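Local coordinates for protein alginate lyase, family PL7 (Zobellia galactanivorans, PDB 3ZPY) that probably cleaves alginate by beta-elimination, this chain being the catalytic domain of a larger family PL7 polysaccharide lyase, at residues A[137-142]-A[186-191]; A[155-160]-A[200-205]; A[49-54]-A[77-82]; A[6-11]-A[241-246]. One frame throughout, in Å; residues are numbered along the deposited sequence. Where two conformers were deposited one is given.

Interaction 1 of 4, residues A[137-142]-A[186-191]; sequences DDVVRV and LVYSGG
Val-140 and Leu-186 reach toward each other tip to tip across the interior of the beta-sandwich, with Val-140 CG1 4.2 Å from Leu-186 CD1. Val-140 places CG1 between its backbone N and carbonyl carbon (chi1 70°), which aims this methyl at the leucine and leaves CG2 to pack on Ile-159. The same Leu-186 CD1 lies 4.3 Å from Val-142 CG2, so one leucine branch serves two valines. Val-139 crosses Tyr-188 at about a right angle, its CG1 coming obliquely to the ring, 4.0 Å from CE2. Val-139 and Val-140 both face Ile-124 in a classic beta bulge, and both start their side chains toward the opposing strand; that of Arg-141 starts away from it. Arg-141 NH1 bridges to Asp-138 OD2 at 2.9 Å; the bond uses the anti lone pair of OD2, which lies 18° out of the guanidinium plane, while Glu-165 takes NH2 and His-125 binds Asp-138 OD1. The contact itself has no hydrogen bond and is wholly apolar. Strand 138-146 lies between strands 117-125 and 154-160 of one sheet; strand 182-189 lies between 96-107 and 192-197 of the other, whose Val-193 packs against Val-139, Val-140 and Tyr-188.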
# COMPACT_ATOMS: atom_id res chain seq x y z
N ASP A 137 12.18 -4.65 -7.37
CA ASP A 137 11.57 -4.34 -6.07
C ASP A 137 10.21 -3.64 -6.29
O ASP A 137 9.45 -4.14 -7.17
CB ASP A 137 12.53 -3.58 -5.16
CG ASP A 137 13.71 -4.41 -4.68
OD1 ASP A 137 13.61 -5.65 -4.39
OD2 ASP A 137 14.78 -3.80 -4.60
N ASP A 138 9.84 -2.55 -5.59
CA ASP A 138 8.58 -1.86 -5.92
C ASP A 138 8.65 -1.29 -7.32
O ASP A 138 9.50 -0.47 -7.63
CB ASP A 138 8.31 -0.69 -4.99
CG ASP A 138 8.08 -1.09 -3.53
OD1 ASP A 138 7.76 -2.26 -3.23
OD2 ASP A 138 8.29 -0.22 -2.63
N VAL A 139 7.67 -1.68 -8.15
CA VAL A 139 7.50 -1.13 -9.52
C VAL A 139 6.94 0.28 -9.42
O VAL A 139 7.40 1.21 -10.07
CB VAL A 139 6.60 -2.04 -10.36
CG1 VAL A 139 6.23 -1.40 -11.66
CG2 VAL A 139 7.24 -3.41 -10.57
N VAL A 140 5.88 0.42 -8.59
CA VAL A 140 5.28 1.79 -8.36
C VAL A 140 4.72 1.81 -6.95
O VAL A 140 4.19 0.78 -6.48
CB VAL A 140 4.21 2.15 -9.45
CG1 VAL A 140 2.93 1.29 -9.32
CG2 VAL A 140 3.85 3.65 -9.40
N ARG A 141 4.87 2.96 -6.32
CA ARG A 141 4.19 3.30 -5.08
C ARG A 141 3.35 4.54 -5.30
O ARG A 141 3.88 5.58 -5.72
CB ARG A 141 5.22 3.58 -4.00
CG ARG A 141 5.90 2.32 -3.49
CD ARG A 141 6.61 2.57 -2.15
NE ARG A 141 7.56 3.70 -2.17
CZ ARG A 141 8.80 3.62 -2.62
NH1 ARG A 141 9.27 2.50 -3.15
NH2 ARG A 141 9.59 4.70 -2.60
N VAL A 142 2.04 4.46 -4.98
CA VAL A 142 1.11 5.58 -5.10
C VAL A 142 0.98 6.17 -3.70
O VAL A 142 0.59 5.44 -2.79
CB VAL A 142 -0.22 5.01 -5.61
CG1 VAL A 142 -1.23 6.15 -5.69
CG2 VAL A 142 -0.09 4.31 -6.96
N LEU A 186 -5.24 1.38 -11.06
CA LEU A 186 -3.78 1.19 -11.32
C LEU A 186 -3.66 0.05 -12.31
O LEU A 186 -4.17 -1.07 -12.08
CB LEU A 186 -3.14 0.87 -9.99
CG LEU A 186 -1.62 0.76 -10.03
CD1 LEU A 186 -1.00 2.07 -10.49
CD2 LEU A 186 -1.12 0.34 -8.64
N VAL A 187 -3.08 0.34 -13.47
CA VAL A 187 -3.05 -0.60 -14.61
C VAL A 187 -1.58 -0.84 -14.93
O VAL A 187 -0.82 0.10 -15.05
CB VAL A 187 -3.80 -0.08 -15.81
CG1 VAL A 187 -3.81 -1.15 -16.90
CG2 VAL A 187 -5.31 0.24 -15.45
N TYR A 188 -1.26 -2.09 -15.22
CA TYR A 188 0.04 -2.47 -15.79
C TYR A 188 -0.32 -3.29 -17.02
O TYR A 188 -0.90 -4.37 -16.90
CB TYR A 188 0.83 -3.35 -14.75
CG TYR A 188 2.33 -3.43 -14.96
CD1 TYR A 188 3.01 -2.84 -16.06
CD2 TYR A 188 3.10 -4.03 -13.98
CE1 TYR A 188 4.44 -2.96 -16.21
CE2 TYR A 188 4.53 -4.14 -14.08
CZ TYR A 188 5.17 -3.57 -15.18
OH TYR A 188 6.59 -3.71 -15.25
N SER A 189 0.02 -2.72 -18.20
CA SER A 189 -0.41 -3.32 -19.48
C SER A 189 0.49 -2.81 -20.54
O SER A 189 0.83 -1.62 -20.57
CB SER A 189 -1.89 -2.94 -19.79
OG SER A 189 -2.29 -3.58 -21.01
N GLY A 190 0.93 -3.71 -21.40
CA GLY A 190 1.81 -3.27 -22.50
C GLY A 190 3.18 -2.72 -22.08
O GLY A 190 3.82 -2.04 -22.83
N GLY A 191 3.57 -3.06 -20.85
CA GLY A 191 4.71 -2.62 -20.19
C GLY A 191 4.60 -1.20 -19.64
O GLY A 191 5.54 -0.68 -19.12

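Interaction 2 of 4, residues A[155-160]-A[200-205]; sequences VKLKIS and SSVFRK
Near one margin of the PL7 beta-sandwich, where two antiparallel sheets close over an apolar interior, Ile-159 lays a methyl on the ring of Phe-203 in a CH-pi contact. Ile-159 CG2 sits 3.7 Å from the centroid of the Phe-203 ring and only 7° off its normal, so it is almost centred over one face. The second branch also touches the aromatic: Ile-159 CG1 comes within 4.0 Å of Phe-203 CG, at the root of the ring. With chi1 of Ile-159 at -57°, CG2 is anti to the backbone N and CG1 beside it, and both branches are thus brought against the phenylalanine. Alongside, Leu-157 and Val-202 meet branch to branch, Leu-157 CD2 standing 3.8 Å from Val-202 CG2. On the facing strand Val-202 and Phe-203 both face Leu-195 in a classic beta bulge, which helps explain how two consecutive residues can both turn toward the other sheet. Strand 200-206 is the outermost of its sheet, and helix 162-165 packs on Phe-203 through Val-163 and Thr-164. No hydrogen bond or salt bridge joins the segments; Arg-204, for instance, pairs with Glu-194 instead. The attraction across the sheets therefore rests on dispersion and burial of hydrocarbon; the one contact with a marked geometry is the methyl CG2 of Ile-159 centred over the phenyl face, and even that is only weakly directional.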
# COMPACT_ATOMS: atom_id res chain seq x y z
N VAL A 155 -2.55 17.96 -0.11
CA VAL A 155 -1.34 17.14 -0.22
C VAL A 155 -0.99 16.98 -1.68
O VAL A 155 -1.80 17.34 -2.60
CB VAL A 155 -1.62 15.73 0.45
CG1 VAL A 155 -1.89 15.85 1.94
CG2 VAL A 155 -2.76 15.00 -0.25
N LYS A 156 0.17 16.38 -1.90
CA LYS A 156 0.49 16.01 -3.30
C LYS A 156 0.44 14.51 -3.50
O LYS A 156 0.80 13.72 -2.60
CB LYS A 156 1.86 16.53 -3.69
CG LYS A 156 1.90 18.05 -3.74
CD LYS A 156 3.32 18.49 -4.14
CE LYS A 156 3.38 19.99 -4.23
NZ LYS A 156 4.66 20.42 -4.87
N LEU A 157 -0.05 14.09 -4.68
CA LEU A 157 0.14 12.76 -5.12
C LEU A 157 1.64 12.61 -5.47
O LEU A 157 2.21 13.42 -6.25
CB LEU A 157 -0.73 12.50 -6.36
CG LEU A 157 -0.61 11.16 -7.00
CD1 LEU A 157 -1.15 9.99 -6.18
CD2 LEU A 157 -1.20 11.18 -8.41
N LYS A 158 2.26 11.52 -5.01
CA LYS A 158 3.70 11.28 -5.34
C LYS A 158 3.80 9.87 -5.87
O LYS A 158 3.35 8.93 -5.20
CB LYS A 158 4.58 11.51 -4.12
CG LYS A 158 6.02 11.31 -4.42
CD LYS A 158 6.88 11.87 -3.27
CE LYS A 158 8.37 11.75 -3.64
NZ LYS A 158 9.20 12.38 -2.53
N ILE A 159 4.44 9.74 -7.06
CA ILE A 159 4.61 8.43 -7.69
C ILE A 159 6.06 8.03 -7.56
O ILE A 159 6.94 8.70 -8.14
CB ILE A 159 4.19 8.51 -9.14
CG1 ILE A 159 2.68 9.01 -9.26
CG2 ILE A 159 4.35 7.12 -9.77
CD1 ILE A 159 1.70 8.15 -8.58
N SER A 160 6.28 6.98 -6.78
CA SER A 160 7.67 6.52 -6.52
C SER A 160 7.76 5.04 -6.94
O SER A 160 6.90 4.56 -7.64
CB SER A 160 7.97 6.73 -5.03
OG SER A 160 8.01 8.11 -4.70
N SER A 200 -9.49 10.13 -14.49
CA SER A 200 -8.49 10.82 -15.28
C SER A 200 -7.13 10.07 -15.16
O SER A 200 -6.71 9.73 -14.07
CB SER A 200 -8.28 12.26 -14.67
OG SER A 200 -9.38 13.17 -14.83
N SER A 201 -6.50 9.88 -16.31
CA SER A 201 -5.09 9.38 -16.23
C SER A 201 -4.21 10.48 -15.67
O SER A 201 -4.00 11.53 -16.31
CB SER A 201 -4.60 8.96 -17.59
OG SER A 201 -3.24 8.62 -17.52
N VAL A 202 -3.65 10.19 -14.50
CA VAL A 202 -2.78 11.21 -13.86
C VAL A 202 -1.27 10.90 -13.93
O VAL A 202 -0.43 11.76 -13.73
CB VAL A 202 -3.20 11.50 -12.40
CG1 VAL A 202 -4.66 11.95 -12.36
CG2 VAL A 202 -3.07 10.25 -11.55
N PHE A 203 -0.98 9.66 -14.30
CA PHE A 203 0.46 9.21 -14.42
C PHE A 203 0.46 8.01 -15.35
O PHE A 203 -0.29 7.06 -15.10
CB PHE A 203 1.00 8.76 -13.05
CG PHE A 203 2.37 8.19 -13.19
CD1 PHE A 203 3.46 8.98 -13.32
CD2 PHE A 203 2.49 6.81 -13.27
CE1 PHE A 203 4.74 8.42 -13.54
CE2 PHE A 203 3.74 6.24 -13.45
CZ PHE A 203 4.85 7.03 -13.58
N ARG A 204 1.35 8.01 -16.33
CA ARG A 204 1.47 6.85 -17.19
C ARG A 204 2.91 6.84 -17.69
O ARG A 204 3.36 7.86 -18.27
CB ARG A 204 0.49 6.97 -18.38
CG ARG A 204 0.71 5.90 -19.42
CD ARG A 204 -0.35 5.96 -20.52
NE ARG A 204 0.10 5.28 -21.74
CZ ARG A 204 -0.05 3.97 -21.98
NH1 ARG A 204 -0.73 3.21 -21.11
NH2 ARG A 204 0.38 3.47 -23.14
N LYS A 205 3.61 5.67 -17.58
CA LYS A 205 5.02 5.65 -17.96
C LYS A 205 5.40 4.22 -18.26
O LYS A 205 5.02 3.30 -17.54
CB LYS A 205 5.90 6.22 -16.82
CG LYS A 205 7.36 6.43 -17.27
CD LYS A 205 8.07 7.29 -16.20
CE LYS A 205 9.55 7.57 -16.56
NZ LYS A 205 9.58 8.36 -17.80

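Interaction 3 of 4, residues A[49-54]-A[77-82]; sequences NYFYTD and VELREM
Val-77 fits against the backbone and side chains of Tyr-50 and Phe-51 where the two sheets of the PL7 beta-sandwich face each other. Its two methyls divide the work. Val-77 CG1, anti to the backbone N (chi1 169°), approaches Tyr-50 O at 3.5 Å and lies near Phe-51 CB, whereas Val-77 CG2 is 4.3 Å from Tyr-50 CB and meets the tyrosine ring obliquely. Tyr-50 and Phe-51 both face Asp-47, a classic beta bulge at the start of strand 51-53. Their rings nevertheless part company: Phe-51, extended at chi1 -178°, carries its ring along to Leu-79, whose CD2 comes obliquely to within 4.3 Å of Phe-51 CE1. The ring of Tyr-50 has Asn-49 CB 3.9 Å above the centre of one face, and its hydroxyl is held by Gly-22 O. Glu-78 turns to the other side of strand 76-83, where its carboxylate forms salt bridges with Lys-218 and Arg-76. Phe-60 of strand 58-63 packs on both Val-77 and Leu-79. Farther along strand 76-83, Arg-80 NH1 donates to Glu-81 O at 2.8 Å, with the acceptor close to the guanidinium plane and an N-H...O angle of 158°.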
# COMPACT_ATOMS: atom_id res chain seq x y z
N ASN A 49 -6.49 -1.09 16.61
CA ASN A 49 -5.27 -0.32 16.54
C ASN A 49 -4.72 -0.29 15.08
O ASN A 49 -3.90 0.55 14.74
CB ASN A 49 -4.19 -0.93 17.40
CG ASN A 49 -4.38 -0.64 18.90
OD1 ASN A 49 -4.26 -1.55 19.72
ND2 ASN A 49 -4.86 0.54 19.21
N TYR A 50 -5.10 -1.30 14.26
CA TYR A 50 -4.43 -1.57 12.95
C TYR A 50 -5.33 -1.75 11.74
O TYR A 50 -5.00 -1.31 10.64
CB TYR A 50 -3.57 -2.85 13.04
CG TYR A 50 -2.49 -2.77 14.10
CD1 TYR A 50 -1.56 -1.69 14.15
CD2 TYR A 50 -2.45 -3.73 15.12
CE1 TYR A 50 -0.64 -1.67 15.17
CE2 TYR A 50 -1.52 -3.70 16.14
CZ TYR A 50 -0.61 -2.66 16.19
OH TYR A 50 0.35 -2.63 17.17
N PHE A 51 -6.39 -2.53 11.92
CA PHE A 51 -7.11 -3.11 10.79
C PHE A 51 -8.52 -3.35 11.26
O PHE A 51 -8.77 -4.30 12.04
CB PHE A 51 -6.42 -4.45 10.36
CG PHE A 51 -7.10 -5.10 9.15
CD1 PHE A 51 -6.84 -4.65 7.85
CD2 PHE A 51 -7.95 -6.18 9.33
CE1 PHE A 51 -7.43 -5.27 6.76
CE2 PHE A 51 -8.51 -6.80 8.25
CZ PHE A 51 -8.26 -6.37 6.98
N TYR A 52 -9.47 -2.50 10.76
CA TYR A 52 -10.80 -2.52 11.32
C TYR A 52 -11.77 -1.97 10.32
O TYR A 52 -11.40 -1.44 9.30
CB TYR A 52 -10.85 -1.79 12.70
CG TYR A 52 -10.49 -0.33 12.66
CD1 TYR A 52 -11.50 0.60 12.41
CD2 TYR A 52 -9.17 0.11 12.80
CE1 TYR A 52 -11.21 1.97 12.36
CE2 TYR A 52 -8.83 1.49 12.69
CZ TYR A 52 -9.91 2.38 12.50
OH TYR A 52 -9.64 3.70 12.40
N THR A 53 -13.04 -2.05 10.68
CA THR A 53 -14.09 -1.53 9.75
C THR A 53 -15.18 -0.76 10.48
O THR A 53 -15.44 -1.05 11.67
CB THR A 53 -14.70 -2.67 8.87
OG1 THR A 53 -15.57 -2.10 7.90
CG2 THR A 53 -15.43 -3.71 9.72
N ASP A 54 -15.87 0.14 9.74
CA ASP A 54 -17.14 0.73 10.22
C ASP A 54 -18.29 0.29 9.41
O ASP A 54 -19.36 0.87 9.56
CB ASP A 54 -17.01 2.28 10.23
CG ASP A 54 -16.78 2.85 8.80
OD1 ASP A 54 -16.77 2.02 7.84
OD2 ASP A 54 -16.58 4.07 8.68
N VAL A 77 0.63 -1.91 7.23
CA VAL A 77 -0.52 -2.76 7.49
C VAL A 77 -1.24 -2.76 6.13
O VAL A 77 -1.59 -1.71 5.66
CB VAL A 77 -1.39 -2.19 8.58
CG1 VAL A 77 -2.70 -2.97 8.61
CG2 VAL A 77 -0.68 -2.16 9.94
N GLU A 78 -1.31 -3.88 5.45
CA GLU A 78 -1.58 -3.85 4.00
C GLU A 78 -2.02 -5.25 3.51
O GLU A 78 -1.80 -6.19 4.18
CB GLU A 78 -0.27 -3.32 3.33
CG GLU A 78 -0.21 -3.01 1.93
CD GLU A 78 1.15 -2.58 1.51
OE1 GLU A 78 2.14 -3.24 1.68
OE2 GLU A 78 1.09 -1.70 0.71
N LEU A 79 -2.61 -5.29 2.32
CA LEU A 79 -2.93 -6.56 1.67
C LEU A 79 -1.95 -6.86 0.56
O LEU A 79 -1.51 -5.91 -0.17
CB LEU A 79 -4.35 -6.44 1.07
CG LEU A 79 -5.43 -5.92 2.02
CD1 LEU A 79 -6.76 -5.90 1.26
CD2 LEU A 79 -5.53 -6.81 3.22
N ARG A 80 -1.68 -8.16 0.41
CA ARG A 80 -0.82 -8.68 -0.63
C ARG A 80 -1.62 -9.57 -1.56
O ARG A 80 -2.18 -10.54 -1.11
CB ARG A 80 0.36 -9.42 0.05
CG ARG A 80 1.50 -9.86 -0.91
CD ARG A 80 1.27 -11.22 -1.52
NE ARG A 80 2.57 -11.68 -2.05
CZ ARG A 80 2.82 -12.05 -3.32
NH1 ARG A 80 1.90 -12.03 -4.28
NH2 ARG A 80 4.03 -12.43 -3.66
N GLU A 81 -1.66 -9.23 -2.85
CA GLU A 81 -2.47 -10.00 -3.82
C GLU A 81 -2.11 -11.45 -3.85
O GLU A 81 -0.88 -11.81 -3.96
CB GLU A 81 -2.28 -9.41 -5.20
CG GLU A 81 -3.28 -9.96 -6.22
CD GLU A 81 -2.89 -9.69 -7.65
OE1 GLU A 81 -1.83 -9.00 -7.87
OE2 GLU A 81 -3.55 -10.25 -8.57
N MET A 82 -3.12 -12.31 -3.75
CA MET A 82 -2.99 -13.77 -3.92
C MET A 82 -3.73 -14.25 -5.18
O MET A 82 -4.55 -13.50 -5.72
CB MET A 82 -3.39 -14.53 -2.68
CG MET A 82 -2.63 -14.10 -1.40
SD MET A 82 -0.90 -14.51 -1.40
CE MET A 82 -0.99 -16.28 -1.09

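Interaction 4 of 4, residues A[6-11]-A[241-246]; sequences SVLGIT and KNLSVT
Leu-8, the last residue of helix 4-8, sets both its methyls on segment 241-246, where strand 235-247 turns a corner at Asn-242. Leu-8 CD1 rests 3.9 Å from Lys-241 CA and also touches Leu-243 CB, while Leu-8 CD2 lies 4.0 Å from Leu-243 CD2. The leucine chains cross at a slant, and Ile-10 adds CG2 at 4.1 Å from the same Leu-243 CD2. With CG anti to the backbone N (chi1 176°), Leu-243 extends toward the helix end, where both partners meet its CD2 from adjacent directions. This is the close, apolar side of the contact. The other side is bridged by water. Water 2 donates to Leu-8 O at 2.7 Å and accepts from Leu-243 N at 2.9 Å; water 1 accepts from Asn-242 N at 3.0 Å and reaches Val-7 O weakly. Water 3 stands near both Leu-8 O and Leu-243 O. The helix ends in a Schellman motif with Gly-9, at positive phi, as the C-prime residue, and the waters take up carbonyls of its last turn. The amino group of Lys-241 goes elsewhere, to a salt bridge with Glu-56 and a cation-pi contact with Trp-57. Beneath the apolar side, Leu-79 of strand 76-83 touches Leu-8, Ile-10 and Leu-243, and Trp-15 of strand 15-21 packs on the last two; the N-terminal helix thus lies against strand 235-247 with strands of the opposing sheet beside it.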
# COMPACT_ATOMS: atom_id res chain seq x y z
N SER A 6 -15.18 -9.39 5.52
CA SER A 6 -16.55 -9.47 4.93
C SER A 6 -16.95 -8.11 4.25
O SER A 6 -17.43 -8.10 3.13
CB SER A 6 -17.56 -9.82 6.06
OG SER A 6 -17.45 -11.17 6.39
N VAL A 7 -16.69 -6.98 4.93
CA VAL A 7 -17.03 -5.67 4.38
C VAL A 7 -16.26 -5.44 3.07
O VAL A 7 -16.83 -4.92 2.09
CB VAL A 7 -16.80 -4.56 5.43
CG1 VAL A 7 -16.81 -3.20 4.75
CG2 VAL A 7 -17.79 -4.71 6.60
N LEU A 8 -14.95 -5.80 3.03
CA LEU A 8 -14.14 -5.50 1.87
C LEU A 8 -14.29 -6.59 0.79
O LEU A 8 -13.91 -6.38 -0.39
CB LEU A 8 -12.69 -5.36 2.32
CG LEU A 8 -11.75 -4.62 1.38
CD1 LEU A 8 -12.14 -3.17 1.04
CD2 LEU A 8 -10.31 -4.63 2.01
N GLY A 9 -14.85 -7.74 1.16
CA GLY A 9 -15.03 -8.85 0.20
C GLY A 9 -13.76 -9.59 -0.13
O GLY A 9 -13.55 -9.98 -1.29
N ILE A 10 -12.88 -9.77 0.84
CA ILE A 10 -11.54 -10.41 0.61
C ILE A 10 -11.54 -11.77 1.29
O ILE A 10 -12.30 -12.02 2.21
CB ILE A 10 -10.33 -9.54 1.12
CG1 ILE A 10 -10.47 -9.21 2.64
CG2 ILE A 10 -10.24 -8.22 0.27
CD1 ILE A 10 -9.23 -8.50 3.16
N THR A 11 -10.67 -12.67 0.84
CA THR A 11 -10.58 -14.00 1.44
C THR A 11 -9.05 -14.36 1.43
O THR A 11 -8.31 -13.70 0.70
CB THR A 11 -11.33 -15.06 0.59
OG1 THR A 11 -10.59 -15.20 -0.67
CG2 THR A 11 -12.81 -14.65 0.37
N LYS A 241 -12.51 1.07 0.19
CA LYS A 241 -13.69 0.25 -0.12
C LYS A 241 -13.69 -0.05 -1.62
O LYS A 241 -12.85 0.48 -2.37
CB LYS A 241 -15.00 0.95 0.24
CG LYS A 241 -15.30 2.27 -0.41
CD LYS A 241 -16.53 2.91 0.25
CE LYS A 241 -16.81 4.20 -0.43
NZ LYS A 241 -18.11 4.79 0.06
N ASN A 242 -14.63 -0.86 -2.12
CA ASN A 242 -14.82 -1.12 -3.53
C ASN A 242 -13.51 -1.60 -4.19
O ASN A 242 -13.09 -1.02 -5.23
CB ASN A 242 -15.32 0.18 -4.26
CG ASN A 242 -16.63 0.63 -3.77
OD1 ASN A 242 -17.34 -0.09 -3.11
ND2 ASN A 242 -16.84 1.94 -3.93
N LEU A 243 -12.85 -2.57 -3.57
CA LEU A 243 -11.57 -3.11 -4.02
C LEU A 243 -11.85 -4.27 -4.98
O LEU A 243 -12.59 -5.19 -4.67
CB LEU A 243 -10.86 -3.69 -2.78
CG LEU A 243 -9.51 -4.40 -3.09
CD1 LEU A 243 -8.44 -3.57 -3.78
CD2 LEU A 243 -8.95 -4.95 -1.79
N SER A 244 -11.15 -4.25 -6.10
CA SER A 244 -11.08 -5.44 -6.94
C SER A 244 -9.83 -5.45 -7.76
O SER A 244 -9.28 -4.40 -8.09
CB SER A 244 -12.29 -5.49 -7.86
OG SER A 244 -12.20 -4.48 -8.82
N VAL A 245 -9.38 -6.66 -8.09
CA VAL A 245 -8.29 -6.84 -9.05
C VAL A 245 -8.85 -7.62 -10.26
O VAL A 245 -9.63 -8.56 -10.07
CB VAL A 245 -7.09 -7.54 -8.41
CG1 VAL A 245 -6.15 -8.04 -9.49
CG2 VAL A 245 -6.32 -6.54 -7.60
N THR A 246 -8.49 -7.15 -11.46
CA THR A 246 -8.93 -7.79 -12.71
C THR A 246 -7.69 -8.11 -13.53
O THR A 246 -6.76 -7.30 -13.66
CB THR A 246 -9.85 -6.85 -13.49
OG1 THR A 246 -10.88 -6.45 -12.65
CG2 THR A 246 -10.39 -7.55 -14.70
O HOH W 1 -16.03 -2.37 0.01
O HOH W 2 -14.48 -4.06 -1.67
O HOH W 3 -12.56 -7.13 -2.74

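In the fold
Interactions 1, 2 and 3 join the two sheets of the sandwich, whereas interaction 4 seats the N-terminal helix. Interactions 1 and 2, with centres about 12 Å apart, adjoin through neighbouring strands 138-146 and 154-160, where Arg-141 N probably hydrogen-bonds to Ser-160 O at 2.9 Å. Interactions 3 and 4 have centres about 11 Å apart and share the apolar interior, Leu-79 CD1 lying 3.8 Å from Leu-8 CD2. Interactions 1 and 3 lie on opposite sides of the chain centre, their centres about 21 Å apart, yet both reach the larger sheet, whose concave face probably forms the alginate groove, as in other PL7 lyases. The sodium ion is about 14 Å from the side chain of Phe-51.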